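Local coordinates for extracellular solute-binding protein (Conexibacter woesei, PDB 4P98) that probably serves as the extracellular solute-binding component of an ABC transporter, a lipoprotein of the BMP (PnrA-like) family, at residues E65-V79 / P89-S103. Sequence-based numbering, arbitrary orientation.
Sequences EPVIRQFAARGFDLV and PILRVATEFPDVHFS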
ATOM      1  N   GLU A  65      12.422 -19.614  -1.146  1.00 18.40           N
ATOM      2  CA  GLU A  65      12.409 -20.559  -2.257  1.00 20.82           C
ATOM      3  C   GLU A  65      11.956 -21.980  -1.850  1.00 21.83           C
ATOM      4  O   GLU A  65      11.088 -22.548  -2.494  1.00 19.81           O
ATOM      5  CB  GLU A  65      13.750 -20.564  -2.992  1.00 22.15           C
ATOM      6  CG  GLU A  65      13.860 -21.617  -4.077  1.00 26.97           C
ATOM      7  CD  GLU A  65      15.132 -21.498  -4.896  1.00 28.32           C
ATOM      8  OE1 GLU A  65      15.655 -20.377  -5.005  1.00 31.60           O
ATOM      9  OE2 GLU A  65      15.600 -22.526  -5.436  1.00 30.96           O
ATOM     10  N   PRO A  66      12.510 -22.543  -0.771  1.00 23.64           N
ATOM     11  CA  PRO A  66      12.008 -23.874  -0.376  1.00 22.42           C
ATOM     12  C   PRO A  66      10.531 -23.909   0.064  1.00 20.52           C
ATOM     13  O   PRO A  66       9.855 -24.909  -0.159  1.00 24.52           O
ATOM     14  CB  PRO A  66      12.928 -24.298   0.780  1.00 24.51           C
ATOM     15  CG  PRO A  66      13.945 -23.231   0.955  1.00 26.44           C
ATOM     16  CD  PRO A  66      13.697 -22.115  -0.015  1.00 25.32           C
ATOM     17  N   VAL A  67      10.032 -22.832   0.670  1.00 21.87           N
ATOM     18  CA  VAL A  67       8.634 -22.762   1.096  1.00 20.84           C
ATOM     19  C   VAL A  67       7.732 -22.736  -0.138  1.00 21.19           C
ATOM     20  O   VAL A  67       6.730 -23.452  -0.206  1.00 17.78           O
ATOM     21  CB  VAL A  67       8.370 -21.513   1.969  1.00 22.84           C
ATOM     22  CG1 VAL A  67       6.882 -21.326   2.234  1.00 23.36           C
ATOM     23  CG2 VAL A  67       9.126 -21.605   3.285  1.00 25.71           C
ATOM     24  N   ILE A  68       8.095 -21.903  -1.111  1.00 19.85           N
ATOM     25  CA  ILE A  68       7.372 -21.835  -2.379  1.00 17.49           C
ATOM     26  C   ILE A  68       7.381 -23.216  -3.058  1.00 17.61           C
ATOM     27  O   ILE A  68       6.343 -23.718  -3.492  1.00 18.90           O
ATOM     28  CB  ILE A  68       7.983 -20.742  -3.300  1.00 16.14           C
ATOM     29  CG1 ILE A  68       7.733 -19.360  -2.706  1.00 16.12           C
ATOM     30  CG2 ILE A  68       7.404 -20.827  -4.707  1.00 15.30           C
ATOM     31  CD1 ILE A  68       8.651 -18.287  -3.249  1.00 16.57           C
ATOM     32  N   ARG A  69       8.550 -23.846  -3.126  1.00 18.96           N
ATOM     33  CA  ARG A  69       8.677 -25.162  -3.748  1.00 19.77           C
ATOM     34  C   ARG A  69       7.760 -26.185  -3.073  1.00 18.95           C
ATOM     35  O   ARG A  69       7.103 -26.978  -3.748  1.00 17.75           O
ATOM     36  CB  ARG A  69      10.130 -25.653  -3.706  1.00 21.56           C
ATOM     37  CG  ARG A  69      10.332 -27.009  -4.374  1.00 23.61           C
ATOM     38  CD  ARG A  69      11.797 -27.411  -4.492  1.00 23.48           C
ATOM     39  NE  ARG A  69      12.523 -26.492  -5.360  1.00 22.23           N
ATOM     40  CZ  ARG A  69      13.367 -25.552  -4.952  1.00 23.17           C
ATOM     41  NH1 ARG A  69      13.659 -25.396  -3.659  1.00 24.40           N
ATOM     42  NH2 ARG A  69      13.941 -24.767  -5.856  1.00 21.59           N
ATOM     43  N   GLN A  70       7.722 -26.148  -1.747  1.00 19.06           N
ATOM     44  CA  GLN A  70       6.927 -27.089  -0.962  1.00 22.41           C
ATOM     45  C   GLN A  70       5.434 -26.949  -1.245  1.00 22.26           C
ATOM     46  O   GLN A  70       4.732 -27.946  -1.365  1.00 22.64           O
ATOM     47  CB  GLN A  70       7.217 -26.894   0.536  1.00 27.39           C
ATOM     48  CG  GLN A  70       6.361 -27.732   1.458  1.00 34.65           C
ATOM     49  CD  GLN A  70       6.762 -27.596   2.917  1.00 46.05           C
ATOM     50  OE1 GLN A  70       7.357 -26.589   3.333  1.00 53.17           O
ATOM     51  NE2 GLN A  70       6.436 -28.608   3.702  1.00 47.97           N
ATOM     52  N   PHE A  71       4.936 -25.720  -1.366  1.00 21.06           N
ATOM     53  CA  PHE A  71       3.532 -25.526  -1.719  1.00 20.88           C
ATOM     54  C   PHE A  71       3.227 -26.054  -3.119  1.00 20.67           C
ATOM     55  O   PHE A  71       2.201 -26.700  -3.334  1.00 21.67           O
ATOM     56  CB  PHE A  71       3.120 -24.051  -1.615  1.00 19.93           C
ATOM     57  CG  PHE A  71       2.848 -23.595  -0.209  1.00 21.53           C
ATOM     58  CD1 PHE A  71       1.860 -24.208   0.556  1.00 23.65           C
ATOM     59  CD2 PHE A  71       3.551 -22.540   0.344  1.00 20.38           C
ATOM     60  CE1 PHE A  71       1.583 -23.773   1.845  1.00 23.67           C
ATOM     61  CE2 PHE A  71       3.288 -22.107   1.633  1.00 21.93           C
ATOM     62  CZ  PHE A  71       2.308 -22.727   2.390  1.00 22.71           C
ATOM     63  N   ALA A  72       4.110 -25.773  -4.073  1.00 19.07           N
ATOM     64  CA  ALA A  72       3.924 -26.273  -5.434  1.00 19.66           C
ATOM     65  C   ALA A  72       3.981 -27.798  -5.483  1.00 19.71           C
ATOM     66  O   ALA A  72       3.189 -28.422  -6.182  1.00 20.10           O
ATOM     67  CB  ALA A  72       4.967 -25.685  -6.365  1.00 18.92           C
ATOM     68  N   ALA A  73       4.921 -28.387  -4.751  1.00 20.63           N
ATOM     69  CA  ALA A  73       5.090 -29.845  -4.736  1.00 23.18           C
ATOM     70  C   ALA A  73       3.886 -30.542  -4.108  1.00 24.07           C
ATOM     71  O   ALA A  73       3.533 -31.649  -4.503  1.00 29.01           O
ATOM     72  CB  ALA A  73       6.369 -30.225  -3.995  1.00 25.14           C
ATOM     73  N   ARG A  74       3.254 -29.884  -3.141  1.00 25.03           N
ATOM     74  CA  ARG A  74       2.061 -30.416  -2.479  1.00 27.09           C
ATOM     75  C   ARG A  74       0.772 -30.232  -3.281  1.00 27.99           C
ATOM     76  O   ARG A  74      -0.306 -30.581  -2.808  1.00 32.70           O
ATOM     77  CB  ARG A  74       1.889 -29.767  -1.108  1.00 26.61           C
ATOM     78  CG  ARG A  74       2.940 -30.180  -0.082  1.00 27.62           C
ATOM     79  CD  ARG A  74       2.817 -29.332   1.172  1.00 33.00           C
ATOM     80  NE  ARG A  74       1.443 -29.375   1.668  1.00 36.82           N
ATOM     81  CZ  ARG A  74       0.897 -28.501   2.507  1.00 38.37           C
ATOM     82  NH1 ARG A  74       1.600 -27.477   2.986  1.00 40.28           N
ATOM     83  NH2 ARG A  74      -0.372 -28.665   2.865  1.00 40.71           N
ATOM     84  N   GLY A  75       0.869 -29.668  -4.480  1.00 27.24           N
ATOM     85  CA  GLY A  75      -0.296 -29.526  -5.353  1.00 28.04           C
ATOM     86  C   GLY A  75      -1.185 -28.321  -5.078  1.00 26.59           C
ATOM     87  O   GLY A  75      -2.375 -28.354  -5.377  1.00 28.44           O
ATOM     88  N   PHE A  76      -0.630 -27.249  -4.515  1.00 23.53           N
ATOM     89  CA  PHE A  76      -1.365 -25.994  -4.459  1.00 21.00           C
ATOM     90  C   PHE A  76      -1.571 -25.490  -5.893  1.00 19.72           C
ATOM     91  O   PHE A  76      -0.748 -25.725  -6.775  1.00 20.64           O
ATOM     92  CB  PHE A  76      -0.662 -24.960  -3.571  1.00 20.57           C
ATOM     93  CG  PHE A  76      -1.020 -25.084  -2.115  1.00 22.54           C
ATOM     94  CD1 PHE A  76      -0.658 -26.212  -1.389  1.00 25.55           C
ATOM     95  CD2 PHE A  76      -1.743 -24.093  -1.475  1.00 23.80           C
ATOM     96  CE1 PHE A  76      -1.001 -26.336  -0.049  1.00 25.41           C
ATOM     97  CE2 PHE A  76      -2.085 -24.211  -0.136  1.00 25.96           C
ATOM     98  CZ  PHE A  76      -1.714 -25.338   0.576  1.00 26.40           C
ATOM     99  N   ASP A  77      -2.697 -24.837  -6.128  1.00 19.51           N
ATOM    100  CA  ASP A  77      -3.063 -24.352  -7.466  1.00 19.28           C
ATOM    101  C   ASP A  77      -2.393 -23.021  -7.801  1.00 17.30           C
ATOM    102  O   ASP A  77      -2.023 -22.770  -8.937  1.00 17.30           O
ATOM    103  CB  ASP A  77      -4.569 -24.172  -7.525  1.00 20.65           C
ATOM    104  CG  ASP A  77      -5.302 -25.478  -7.360  1.00 20.92           C
ATOM    105  OD1 ASP A  77      -5.238 -26.292  -8.283  1.00 23.19           O
ATOM    106  OD2 ASP A  77      -5.915 -25.696  -6.311  1.00 21.59           O
ATOM    107  N   LEU A  78      -2.250 -22.189  -6.783  1.00 16.09           N
ATOM    108  CA  LEU A  78      -1.762 -20.829  -6.927  1.00 15.19           C
ATOM    109  C   LEU A  78      -0.835 -20.477  -5.780  1.00 15.48           C
ATOM    110  O   LEU A  78      -1.227 -20.569  -4.607  1.00 15.91           O
ATOM    111  CB  LEU A  78      -2.944 -19.867  -6.906  1.00 15.17           C
ATOM    112  CG  LEU A  78      -2.625 -18.375  -7.009  1.00 15.07           C
ATOM    113  CD1 LEU A  78      -1.891 -18.041  -8.290  1.00 16.20           C
ATOM    114  CD2 LEU A  78      -3.904 -17.577  -6.900  1.00 15.59           C
ATOM    115  N   VAL A  79       0.376 -20.047  -6.123  1.00 14.47           N
ATOM    116  CA  VAL A  79       1.362 -19.607  -5.147  1.00 14.53           C
ATOM    117  C   VAL A  79       1.711 -18.138  -5.404  1.00 13.68           C
ATOM    118  O   VAL A  79       2.256 -17.774  -6.453  1.00 13.20           O
ATOM    119  CB  VAL A  79       2.627 -20.479  -5.168  1.00 15.25           C
ATOM    120  CG1 VAL A  79       3.559 -20.096  -4.023  1.00 15.97           C
ATOM    121  CG2 VAL A  79       2.250 -21.945  -5.078  1.00 15.34           C
ATOM    122  N   PRO A  89      12.521 -15.615  -6.106  1.00 16.11           N
ATOM    123  CA  PRO A  89      12.202 -17.011  -5.760  1.00 16.39           C
ATOM    124  C   PRO A  89      10.960 -17.535  -6.475  1.00 15.29           C
ATOM    125  O   PRO A  89      10.961 -18.671  -6.963  1.00 16.19           O
ATOM    126  CB  PRO A  89      11.956 -16.962  -4.256  1.00 18.08           C
ATOM    127  CG  PRO A  89      12.642 -15.747  -3.776  1.00 18.71           C
ATOM    128  CD  PRO A  89      12.855 -14.810  -4.915  1.00 17.12           C
ATOM    129  N   ILE A  90       9.906 -16.719  -6.548  1.00 13.29           N
ATOM    130  CA  ILE A  90       8.726 -17.116  -7.305  1.00 13.00           C
ATOM    131  C   ILE A  90       9.098 -17.454  -8.745  1.00 12.18           C
ATOM    132  O   ILE A  90       8.723 -18.507  -9.245  1.00 13.24           O
ATOM    133  CB  ILE A  90       7.627 -16.039  -7.318  1.00 12.71           C
ATOM    134  CG1 ILE A  90       6.974 -15.909  -5.945  1.00 13.04           C
ATOM    135  CG2 ILE A  90       6.579 -16.357  -8.391  1.00 12.94           C
ATOM    136  CD1 ILE A  90       6.008 -17.031  -5.612  1.00 13.59           C
ATOM    137  N   LEU A  91       9.849 -16.580  -9.406  1.00 11.54           N
ATOM    138  CA  LEU A  91      10.159 -16.803 -10.820  1.00 14.04           C
ATOM    139  C   LEU A  91      11.003 -18.061 -11.042  1.00 14.97           C
ATOM    140  O   LEU A  91      10.821 -18.751 -12.030  1.00 15.33           O
ATOM    141  CB  LEU A  91      10.860 -15.594 -11.432  1.00 15.26           C
ATOM    142  CG  LEU A  91      10.068 -14.287 -11.398  1.00 16.26           C
ATOM    143  CD1 LEU A  91      10.954 -13.156 -11.860  1.00 18.79           C
ATOM    144  CD2 LEU A  91       8.847 -14.386 -12.287  1.00 18.21           C
ATOM    145  N   ARG A  92      11.915 -18.354 -10.118  1.00 16.25           N
ATOM    146  CA  ARG A  92      12.777 -19.531 -10.236  1.00 16.77           C
ATOM    147  C   ARG A  92      12.002 -20.839 -10.077  1.00 16.02           C
ATOM    148  O   ARG A  92      12.158 -21.767 -10.880  1.00 16.50           O
ATOM    149  CB  ARG A  92      13.909 -19.469  -9.205  1.00 17.96           C
ATOM    150  CG  ARG A  92      14.850 -18.279  -9.359  1.00 19.23           C
ATOM    151  CD  ARG A  92      16.011 -18.426  -8.396  1.00 20.52           C
ATOM    152  NE  ARG A  92      16.814 -19.557  -8.826  1.00 20.30           N
ATOM    153  CZ  ARG A  92      17.772 -19.492  -9.741  1.00 20.25           C
ATOM    154  NH1 ARG A  92      18.102 -18.330 -10.296  1.00 20.81           N
ATOM    155  NH2 ARG A  92      18.417 -20.595 -10.089  1.00 21.20           N
ATOM    156  N   VAL A  93      11.155 -20.901  -9.053  1.00 14.44           N
ATOM    157  CA  VAL A  93      10.398 -22.113  -8.767  1.00 15.26           C
ATOM    158  C   VAL A  93       9.333 -22.339  -9.839  1.00 15.23           C
ATOM    159  O   VAL A  93       9.075 -23.477 -10.212  1.00 16.32           O
ATOM    160  CB  VAL A  93       9.803 -22.097  -7.344  1.00 16.31           C
ATOM    161  CG1 VAL A  93       8.979 -23.347  -7.071  1.00 17.91           C
ATOM    162  CG2 VAL A  93      10.929 -22.002  -6.324  1.00 17.93           C
ATOM    163  N   ALA A  94       8.747 -21.262 -10.358  1.00 14.24           N
ATOM    164  CA  ALA A  94       7.774 -21.374 -11.443  1.00 15.27           C
ATOM    165  C   ALA A  94       8.271 -22.248 -12.603  1.00 15.81           C
ATOM    166  O   ALA A  94       7.496 -23.027 -13.154  1.00 17.27           O
ATOM    167  CB  ALA A  94       7.367 -19.991 -11.959  1.00 16.58           C
ATOM    168  N   THR A  95       9.556 -22.138 -12.942  1.00 15.61           N
ATOM    169  CA  THR A  95      10.136 -22.929 -14.029  1.00 17.19           C
ATOM    170  C   THR A  95      10.118 -24.430 -13.730  1.00 17.28           C
ATOM    171  O   THR A  95      10.150 -25.225 -14.655  1.00 17.00           O
ATOM    172  CB  THR A  95      11.589 -22.516 -14.348  1.00 18.17           C
ATOM    173  OG1 THR A  95      12.449 -22.894 -13.259  1.00 20.29           O
ATOM    174  CG2 THR A  95      11.692 -21.003 -14.600  1.00 18.86           C
ATOM    175  N   GLU A  96      10.069 -24.806 -12.449  1.00 17.66           N
ATOM    176  CA  GLU A  96      10.044 -26.213 -12.029  1.00 19.20           C
ATOM    177  C   GLU A  96       8.657 -26.858 -12.091  1.00 20.06           C
ATOM    178  O   GLU A  96       8.545 -28.086 -12.118  1.00 20.94           O
ATOM    179  CB  GLU A  96      10.567 -26.357 -10.590  1.00 19.55           C
ATOM    180  CG  GLU A  96      11.959 -25.804 -10.332  1.00 19.53           C
ATOM    181  CD  GLU A  96      12.323 -25.783  -8.846  1.00 22.78           C
ATOM    182  OE1 GLU A  96      11.676 -26.481  -8.036  1.00 22.02           O
ATOM    183  OE2 GLU A  96      13.257 -25.048  -8.468  1.00 25.94           O
ATOM    184  N   PHE A  97       7.608 -26.040 -12.086  1.00 19.10           N
ATOM    185  CA  PHE A  97       6.236 -26.529 -11.971  1.00 19.27           C
ATOM    186  C   PHE A  97       5.365 -25.831 -13.017  1.00 20.88           C
ATOM    187  O   PHE A  97       4.582 -24.941 -12.678  1.00 18.14           O
ATOM    188  CB  PHE A  97       5.683 -26.248 -10.576  1.00 18.08           C
ATOM    189  CG  PHE A  97       6.396 -26.974  -9.469  1.00 19.75           C
ATOM    190  CD1 PHE A  97       5.995 -28.247  -9.078  1.00 21.59           C
ATOM    191  CD2 PHE A  97       7.449 -26.372  -8.791  1.00 21.17           C
ATOM    192  CE1 PHE A  97       6.656 -28.914  -8.051  1.00 22.27           C
ATOM    193  CE2 PHE A  97       8.112 -27.031  -7.766  1.00 21.96           C
ATOM    194  CZ  PHE A  97       7.706 -28.304  -7.385  1.00 21.05           C
ATOM    195  N   PRO A  98       5.492 -26.242 -14.287  1.00 22.70           N
ATOM    196  CA  PRO A  98       4.794 -25.579 -15.398  1.00 23.93           C
ATOM    197  C   PRO A  98       3.272 -25.552 -15.273  1.00 22.17           C
ATOM    198  O   PRO A  98       2.643 -24.660 -15.825  1.00 25.64           O
ATOM    199  CB  PRO A  98       5.198 -26.397 -16.633  1.00 26.47           C
ATOM    200  CG  PRO A  98       6.322 -27.278 -16.211  1.00 27.82           C
ATOM    201  CD  PRO A  98       6.284 -27.406 -14.725  1.00 25.13           C
ATOM    202  N   ASP A  99       2.688 -26.524 -14.578  1.00 21.37           N
ATOM    203  CA  ASP A  99       1.233 -26.593 -14.412  1.00 23.30           C
ATOM    204  C   ASP A  99       0.722 -25.938 -13.124  1.00 20.64           C
ATOM    205  O   ASP A  99      -0.479 -25.927 -12.882  1.00 23.57           O
ATOM    206  CB  ASP A  99       0.755 -28.053 -14.481  1.00 26.40           C
ATOM    207  CG  ASP A  99       0.928 -28.659 -15.861  1.00 31.20           C
ATOM    208  OD1 ASP A  99       0.913 -27.912 -16.861  1.00 35.40           O
ATOM    209  OD2 ASP A  99       1.073 -29.893 -15.950  1.00 37.17           O
ATOM    210  N   VAL A 100       1.622 -25.411 -12.298  1.00 18.67           N
ATOM    211  CA  VAL A 100       1.235 -24.646 -11.111  1.00 16.88           C
ATOM    212  C   VAL A 100       1.270 -23.167 -11.491  1.00 16.55           C
ATOM    213  O   VAL A 100       2.052 -22.753 -12.349  1.00 16.31           O
ATOM    214  CB  VAL A 100       2.162 -24.961  -9.923  1.00 17.38           C
ATOM    215  CG1 VAL A 100       1.762 -24.185  -8.677  1.00 17.33           C
ATOM    216  CG2 VAL A 100       2.119 -26.464  -9.628  1.00 17.72           C
ATOM    217  N   HIS A 101       0.409 -22.380 -10.859  1.00 16.09           N
ATOM    218  CA  HIS A 101       0.247 -20.972 -11.192  1.00 15.75           C
ATOM    219  C   HIS A 101       0.864 -20.103 -10.098  1.00 14.34           C
ATOM    220  O   HIS A 101       0.710 -20.391  -8.912  1.00 15.56           O
ATOM    221  CB  HIS A 101      -1.243 -20.675 -11.388  1.00 16.24           C
ATOM    222  CG  HIS A 101      -1.920 -21.650 -12.302  1.00 16.28           C
ATOM    223  ND1 HIS A 101      -2.700 -22.690 -11.841  1.00 18.17           N
ATOM    224  CD2 HIS A 101      -1.869 -21.788 -13.646  1.00 18.52           C
ATOM    225  CE1 HIS A 101      -3.136 -23.400 -12.870  1.00 18.26           C
ATOM    226  NE2 HIS A 101      -2.643 -22.875 -13.974  1.00 18.69           N
ATOM    227  N   PHE A 102       1.582 -19.058 -10.506  1.00 13.30           N
ATOM    228  CA  PHE A 102       2.327 -18.209  -9.581  1.00 12.93           C
ATOM    229  C   PHE A 102       2.059 -16.730  -9.812  1.00 12.80           C
ATOM    230  O   PHE A 102       1.754 -16.318 -10.935  1.00 12.33           O
ATOM    231  CB  PHE A 102       3.827 -18.456  -9.739  1.00 12.78           C
ATOM    232  CG  PHE A 102       4.249 -19.875  -9.448  1.00 12.99           C
ATOM    233  CD1 PHE A 102       4.158 -20.861 -10.418  1.00 13.26           C
ATOM    234  CD2 PHE A 102       4.755 -20.214  -8.201  1.00 14.58           C
ATOM    235  CE1 PHE A 102       4.540 -22.168 -10.145  1.00 14.27           C
ATOM    236  CE2 PHE A 102       5.152 -21.517  -7.923  1.00 15.01           C
ATOM    237  CZ  PHE A 102       5.043 -22.488  -8.890  1.00 14.67           C
ATOM    238  N   SER A 103       2.202 -15.943  -8.748  1.00 11.86           N
ATOM    239  CA  SER A 103       2.122 -14.486  -8.826  1.00 11.79           C
ATOM    240  C   SER A 103       3.334 -13.860  -8.170  1.00 12.18           C
ATOM    241  O   SER A 103       3.798 -14.326  -7.124  1.00 13.37           O
ATOM    242  CB  SER A 103       0.856 -13.984  -8.152  1.00 11.30           C
ATOM    243  OG  SER A 103       0.880 -12.583  -7.952  1.00 11.93           O
TER
HETATM  244  O   HOH W   1      16.527 -22.318  -8.103  1.00 23.15           O
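One face of the F97 ring is covered by A72, whose CB stands 3.5 Å from the ring centroid in a CH-pi contact, almost on the ring normal. V93 CG2 lies over one face of the R69 guanidinium, while the carboxylates of E65 and E96 meet it at its edge, near its plane. The F102 ring has A94 CA over one face and I68 CG2 at its edge; D77 O lies at the edge of the H101 ring. R69 grips E96 side-on, NE to OE1 and NH2 to OE2 (the latter 2.7 Å and nearly straight at 175°), each oxygen using its syn lone pair, with the two planes 9° apart. The R69 chain leaves extended and bends at chi3, which turns NH2 back to E65 OE2 as well, at 2.8 Å on the anti side. Water 1 then links E65 OE2 to R92 NE. With only a methyl group at R69, as in an alanine here, the E65 and E96 carboxylates, their OE2 atoms 4.6 Å apart, would probably face each other without the cation they share. Deeper in, I68 packs on V93, P89 and I90. D77 O accepts hydrogen bonds from H101 N and ND1, from opposite faces of its carbonyl plane. The hydrogen bonds V79 N to H101 O and S103 N to V79 O complete the parallel strand pairing. Helices 65-73 and 89-94 cross at -42° and pack over the sheet face carrying V79 and F102: helix 61-73 leads into the beta-alpha-beta unit 78-82, 84-94, 101-105 of a Rossmann-like periplasmic-binding-protein lobe.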